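Local coordinates for protein putative L-alanine-DL-glutamate epimerase (Burkholderia xenovorans, PDB 3GO2) that binds magnesium ions and is probably a racemase or epimerase of the mandelate racemase/muconate lactonizing enzyme family, at residues 322-327 / 356-362; 126-130 / 147-153. One frame throughout, in Å; residues are numbered along the deposited sequence.

Overall arrangement
Interaction 2 (126-130 / 147-153) closes in the chain before interaction 1 (322-327 / 356-362) opens; their centres are 22 Å apart and their nearest atoms about 9 Å, with no touch. Both are buried, and no other subunit reaches either. The region that binds 2-oxoglutarate in a structure of this protein, though that ligand is absent here, relates them: the side chain of Thr-326 in interaction 1 lies about 10 Å from that of His-125, and the side chain of Cys-126 in interaction 2 lies about 6 Å from those of both His-125 and Lys-163. The Cys-126 side chain is about 12 Å from a bound magnesium ion.

Interaction 1. Residues 322-327 / 356-362; sequences GHLCTM and FTHAPEY
His-323 meets Pro-360 with its imidazole face and Phe-356 with its CB. Pro-360 presents CD over the centre of the imidazole face, 3.3 Å from the His-323 ring centroid and 14° off the ring normal, which meets the geometry of a CH-pi contact; the two side chains cross at about a right angle. On the same histidine, His-323 CB lies over a face of the Phe-356 ring, 3.9 Å from its centroid and displaced toward the rim, a second CH-pi contact. The two aromatic planes are inclined at 49°, so the rings themselves meet obliquely. With CG anti to its carbonyl carbon (chi1 -74°), His-323 carries its imidazole across to Pro-360, and NE2 is held from outside by a hydrogen bond to Asp-353. Leu-324 extends the phenylalanine contact, its CB 3.7 Å from Phe-356 CE1. Farther along the helix, Met-327 bends at chi2 and chi3 and brings CE to 3.8 Å from Pro-360 CA, while Thr-326 CG2 approaches Pro-360 CG at 4.0 Å. No hydrogen bond joins the segments. Gly-322 is the N-cap residue, and its N hydrogen-bonds Glu-36 OE2 of strand 32-37. The contact thus packs the first turn of helix 323-335, which follows strand 314-317, the last parallel strand of the enolase-superfamily barrel domain, against the loop between helix 352-355 and strand 362-363.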
loop_
_atom_site.group_PDB
_atom_site.type_symbol
_atom_site.label_atom_id
_atom_site.label_comp_id
_atom_site.label_asym_id
_atom_site.label_seq_id
_atom_site.Cartn_x
_atom_site.Cartn_y
_atom_site.Cartn_z
ATOM N N GLY A 322 23.905 -29.683 21.709
ATOM C CA GLY A 322 24.397 -30.246 22.961
ATOM C C GLY A 322 23.992 -29.459 24.193
ATOM O O GLY A 322 23.278 -28.448 24.116
ATOM N N HIS A 323 24.466 -29.913 25.353
ATOM C CA HIS A 323 24.085 -29.259 26.616
ATOM C C HIS A 323 24.499 -27.810 26.681
ATOM O O HIS A 323 23.812 -27.014 27.294
ATOM C CB HIS A 323 24.686 -29.962 27.844
ATOM C CG HIS A 323 24.036 -31.260 28.189
ATOM N ND1 HIS A 323 22.769 -31.612 27.769
ATOM C CD2 HIS A 323 24.487 -32.298 28.940
ATOM C CE1 HIS A 323 22.463 -32.798 28.258
ATOM N NE2 HIS A 323 23.489 -33.238 28.971
ATOM N N LEU A 324 25.644 -27.444 26.115
ATOM C CA LEU A 324 26.054 -26.038 26.187
ATOM C C LEU A 324 25.065 -25.135 25.430
ATOM O O LEU A 324 24.713 -24.056 25.919
ATOM C CB LEU A 324 27.487 -25.837 25.723
ATOM C CG LEU A 324 28.002 -24.400 25.692
ATOM C CD1 LEU A 324 27.762 -23.683 27.020
ATOM C CD2 LEU A 324 29.489 -24.365 25.342
ATOM N N CYS A 325 24.598 -25.570 24.271
ATOM C CA CYS A 325 23.554 -24.809 23.566
ATOM C C CYS A 325 22.308 -24.660 24.421
ATOM O O CYS A 325 21.680 -23.598 24.417
ATOM C CB CYS A 325 23.195 -25.439 22.237
ATOM S SG CYS A 325 24.497 -25.236 20.994
ATOM N N THR A 326 21.937 -25.709 25.151
ATOM C CA THR A 326 20.764 -25.615 26.019
ATOM C C THR A 326 20.974 -24.567 27.091
ATOM O O THR A 326 20.057 -23.765 27.384
ATOM C CB THR A 326 20.423 -26.983 26.664
ATOM O OG1 THR A 326 20.063 -27.907 25.637
ATOM C CG2 THR A 326 19.247 -26.853 27.638
ATOM N N MET A 327 22.177 -24.536 27.672
ATOM C CA MET A 327 22.457 -23.561 28.734
ATOM C C MET A 327 22.557 -22.135 28.152
ATOM O O MET A 327 22.114 -21.184 28.772
ATOM C CB MET A 327 23.690 -23.966 29.531
ATOM C CG MET A 327 23.537 -25.276 30.247
ATOM S SD MET A 327 22.108 -25.388 31.396
ATOM C CE MET A 327 22.882 -26.387 32.734
ATOM N N PHE A 356 30.349 -32.518 29.164
ATOM C CA PHE A 356 30.113 -31.246 29.818
ATOM C C PHE A 356 30.190 -31.360 31.335
ATOM O O PHE A 356 29.877 -32.409 31.910
ATOM C CB PHE A 356 28.716 -30.722 29.429
ATOM C CG PHE A 356 28.531 -30.540 27.935
ATOM C CD1 PHE A 356 29.026 -29.408 27.302
ATOM C CD2 PHE A 356 27.908 -31.510 27.163
ATOM C CE1 PHE A 356 28.867 -29.231 25.933
ATOM C CE2 PHE A 356 27.736 -31.332 25.806
ATOM C CZ PHE A 356 28.241 -30.189 25.189
ATOM N N THR A 357 30.560 -30.269 31.984
ATOM C CA THR A 357 30.683 -30.271 33.439
ATOM C C THR A 357 29.328 -30.405 34.139
ATOM O O THR A 357 29.214 -31.111 35.151
ATOM C CB THR A 357 31.414 -29.032 33.951
ATOM O OG1 THR A 357 30.759 -27.857 33.465
ATOM C CG2 THR A 357 32.908 -29.020 33.538
ATOM N N HIS A 358 28.300 -29.755 33.586
ATOM C CA HIS A 358 26.930 -29.796 34.128
ATOM C C HIS A 358 25.891 -30.105 33.073
ATOM O O HIS A 358 26.010 -29.700 31.915
ATOM C CB HIS A 358 26.565 -28.440 34.755
ATOM C CG HIS A 358 27.487 -28.032 35.855
ATOM N ND1 HIS A 358 27.389 -28.554 37.134
ATOM C CD2 HIS A 358 28.530 -27.170 35.874
ATOM C CE1 HIS A 358 28.336 -28.020 37.888
ATOM N NE2 HIS A 358 29.033 -27.168 37.156
ATOM N N ALA A 359 24.855 -30.822 33.489
ATOM C CA ALA A 359 23.742 -31.173 32.630
ATOM C C ALA A 359 22.522 -30.342 33.013
ATOM O O ALA A 359 22.297 -30.048 34.188
ATOM C CB ALA A 359 23.415 -32.684 32.789
ATOM N N PRO A 360 21.690 -30.004 32.029
ATOM C CA PRO A 360 20.450 -29.318 32.340
ATOM C C PRO A 360 19.536 -30.158 33.211
ATOM O O PRO A 360 19.510 -31.384 33.085
ATOM C CB PRO A 360 19.774 -29.103 30.979
ATOM C CG PRO A 360 20.600 -29.756 30.008
ATOM C CD PRO A 360 21.851 -30.268 30.594
ATOM N N GLU A 361 18.800 -29.474 34.082
ATOM C CA GLU A 361 17.880 -30.109 35.009
ATOM C C GLU A 361 16.454 -29.720 34.669
ATOM O O GLU A 361 16.147 -28.542 34.561
ATOM C CB GLU A 361 18.209 -29.708 36.444
ATOM C CG GLU A 361 19.583 -30.210 36.920
ATOM C CD GLU A 361 19.958 -29.759 38.345
ATOM O OE1 GLU A 361 19.156 -29.048 39.000
ATOM O OE2 GLU A 361 21.066 -30.119 38.800
ATOM N N TYR A 362 15.594 -30.726 34.501
ATOM C CA TYR A 362 14.173 -30.496 34.238
ATOM C C TYR A 362 13.353 -30.978 35.433
ATOM O O TYR A 362 13.716 -31.966 36.073
ATOM C CB TYR A 362 13.717 -31.233 32.984
ATOM C CG TYR A 362 14.541 -30.855 31.777
ATOM C CD1 TYR A 362 14.240 -29.704 31.046
ATOM C CD2 TYR A 362 15.595 -31.632 31.366
ATOM C CE1 TYR A 362 15.007 -29.335 29.952
ATOM C CE2 TYR A 362 16.378 -31.275 30.264
ATOM C CZ TYR A 362 16.062 -30.122 29.547
ATOM O OH TYR A 362 16.845 -29.754 28.474
#

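Interaction 2. Residues 126-130 / 147-153; sequences CPTWR and VKRTAEE
Glu-153 sets CG anti to its backbone N (chi1 178°) and runs extended to its carboxylate, while Arg-130 is stretched from CG to NE; the two side chains cross obliquely and meet end-on. Arg-130 NH1 donates to Glu-153 OE1 at 2.8 Å, and Arg-130 NH2 to Glu-153 OE2 at 3.0 Å, each bond nearly straight. Both oxygens lie close to the guanidinium plane, yet that plane is turned 48° from the carboxylate plane, and the N-H groups arrive from above the latter. Further salt bridges, from Arg-130 NE to Asp-347 and from Glu-153 OE2 to Arg-157, help fix the pair's rotation. This bidentate salt bridge joins helix 128-132, entered from strand 118-123, to helix 144-156, which leads into strand 161-168 at the start of the parallel strands of the enolase-superfamily barrel domain. Pro-127, at the N-cap position and preceded by a cis peptide bond, places CG 4.0 Å from Val-147 CG2. Between the apolar and charged parts stands Thr-150: its methyl CG2 is 3.7 Å from Cys-126 SG and also lies over one face of the Arg-130 guanidinium, toward its NH1 side. Thr-150 OG1, which also hydrogen-bonds Gly-146 O, accepts from a water at 2.7 Å, and that water in turn accepts from Arg-130 NH1 at 2.8 Å.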
loop_
_atom_site.group_PDB
_atom_site.type_symbol
_atom_site.label_atom_id
_atom_site.label_comp_id
_atom_site.label_asym_id
_atom_site.label_seq_id
_atom_site.Cartn_x
_atom_site.Cartn_y
_atom_site.Cartn_z
ATOM N N CYS A 126 10.509 -35.518 18.553
ATOM C CA CYS A 126 9.781 -36.514 19.336
ATOM C C CYS A 126 8.583 -36.987 18.540
ATOM O O CYS A 126 7.542 -36.322 18.547
ATOM C CB CYS A 126 9.304 -35.875 20.631
ATOM S SG CYS A 126 8.369 -37.038 21.705
ATOM N N PRO A 127 8.683 -38.151 17.888
ATOM C CA PRO A 127 9.693 -39.227 17.975
ATOM C C PRO A 127 10.786 -39.214 16.895
ATOM O O PRO A 127 11.441 -40.235 16.615
ATOM C CB PRO A 127 8.827 -40.495 17.845
ATOM C CG PRO A 127 7.624 -40.039 17.027
ATOM C CD PRO A 127 7.545 -38.551 17.032
ATOM N N THR A 128 11.007 -38.047 16.292
ATOM C CA THR A 128 11.916 -37.927 15.172
ATOM C C THR A 128 13.304 -38.550 15.367
ATOM O O THR A 128 13.783 -39.271 14.489
ATOM C CB THR A 128 12.043 -36.445 14.814
ATOM O OG1 THR A 128 10.738 -35.897 14.668
ATOM C CG2 THR A 128 12.881 -36.217 13.584
ATOM N N TRP A 129 13.939 -38.264 16.505
ATOM C CA TRP A 129 15.240 -38.821 16.839
ATOM C C TRP A 129 15.215 -40.345 16.985
ATOM O O TRP A 129 16.118 -41.005 16.514
ATOM C CB TRP A 129 15.780 -38.176 18.116
ATOM C CG TRP A 129 16.521 -36.864 17.962
ATOM C CD1 TRP A 129 17.151 -36.182 18.968
ATOM C CD2 TRP A 129 16.715 -36.076 16.772
ATOM N NE1 TRP A 129 17.713 -35.029 18.485
ATOM C CE2 TRP A 129 17.458 -34.938 17.145
ATOM C CE3 TRP A 129 16.307 -36.206 15.443
ATOM C CZ2 TRP A 129 17.808 -33.932 16.238
ATOM C CZ3 TRP A 129 16.673 -35.225 14.540
ATOM C CH2 TRP A 129 17.413 -34.098 14.943
ATOM N N ARG A 130 14.185 -40.895 17.617
ATOM C CA ARG A 130 14.080 -42.355 17.742
ATOM C C ARG A 130 13.783 -43.043 16.425
ATOM O O ARG A 130 14.087 -44.215 16.248
ATOM C CB ARG A 130 13.031 -42.742 18.793
ATOM C CG ARG A 130 13.445 -42.346 20.194
ATOM C CD ARG A 130 12.358 -42.548 21.224
ATOM N NE ARG A 130 12.735 -41.966 22.501
ATOM C CZ ARG A 130 12.149 -42.237 23.664
ATOM N NH1 ARG A 130 11.132 -43.095 23.724
ATOM N NH2 ARG A 130 12.583 -41.655 24.760
ATOM N N VAL A 147 5.253 -44.680 17.802
ATOM C CA VAL A 147 4.907 -43.252 17.839
ATOM C C VAL A 147 4.002 -42.981 19.035
ATOM O O VAL A 147 4.261 -42.082 19.834
ATOM C CB VAL A 147 4.259 -42.808 16.506
ATOM C CG1 VAL A 147 3.680 -41.401 16.591
ATOM C CG2 VAL A 147 5.285 -42.888 15.377
ATOM N N LYS A 148 2.951 -43.787 19.188
ATOM C CA LYS A 148 2.027 -43.643 20.296
ATOM C C LYS A 148 2.759 -43.789 21.628
ATOM O O LYS A 148 2.591 -42.979 22.526
ATOM C CB LYS A 148 0.900 -44.671 20.207
ATOM C CG LYS A 148 -0.088 -44.576 21.342
ATOM C CD LYS A 148 -1.173 -45.606 21.189
ATOM C CE LYS A 148 -2.119 -45.623 22.392
ATOM N NZ LYS A 148 -3.389 -46.347 22.088
ATOM N N ARG A 149 3.575 -44.823 21.750
ATOM C CA ARG A 149 4.273 -45.067 23.011
ATOM C C ARG A 149 5.225 -43.958 23.389
ATOM O O ARG A 149 5.401 -43.695 24.558
ATOM C CB ARG A 149 5.033 -46.375 22.962
ATOM C CG ARG A 149 4.117 -47.579 23.001
ATOM C CD ARG A 149 4.933 -48.840 23.257
ATOM N NE ARG A 149 6.038 -49.040 22.316
ATOM C CZ ARG A 149 5.964 -49.741 21.194
ATOM N NH1 ARG A 149 7.038 -49.859 20.418
ATOM N NH2 ARG A 149 4.827 -50.331 20.833
ATOM N N THR A 150 5.847 -43.330 22.387
ATOM C CA THR A 150 6.751 -42.215 22.652
ATOM C C THR A 150 5.995 -41.025 23.246
ATOM O O THR A 150 6.482 -40.384 24.178
ATOM C CB THR A 150 7.512 -41.785 21.386
ATOM O OG1 THR A 150 8.177 -42.902 20.794
ATOM C CG2 THR A 150 8.546 -40.745 21.713
ATOM N N ALA A 151 4.812 -40.714 22.705
ATOM C CA ALA A 151 3.977 -39.649 23.258
ATOM C C ALA A 151 3.508 -40.004 24.668
ATOM O O ALA A 151 3.477 -39.141 25.539
ATOM C CB ALA A 151 2.791 -39.376 22.367
ATOM N N GLU A 152 3.155 -41.268 24.895
ATOM C CA GLU A 152 2.830 -41.728 26.275
ATOM C C GLU A 152 3.991 -41.506 27.251
ATOM O O GLU A 152 3.780 -41.126 28.401
ATOM C CB GLU A 152 2.431 -43.205 26.289
ATOM C CG GLU A 152 1.134 -43.528 25.533
ATOM C CD GLU A 152 0.780 -45.023 25.483
ATOM O OE1 GLU A 152 1.689 -45.895 25.507
ATOM O OE2 GLU A 152 -0.437 -45.297 25.384
ATOM N N GLU A 153 5.207 -41.796 26.812
ATOM C CA GLU A 153 6.387 -41.584 27.638
ATOM C C GLU A 153 6.564 -40.087 27.974
ATOM O O GLU A 153 6.843 -39.720 29.120
ATOM C CB GLU A 153 7.633 -42.175 26.965
ATOM C CG GLU A 153 8.880 -41.943 27.743
ATOM C CD GLU A 153 10.110 -42.482 27.088
ATOM O OE1 GLU A 153 10.043 -43.475 26.328
ATOM O OE2 GLU A 153 11.164 -41.904 27.382
HETATM O O HOH W 1 9.535 -44.751 22.154
#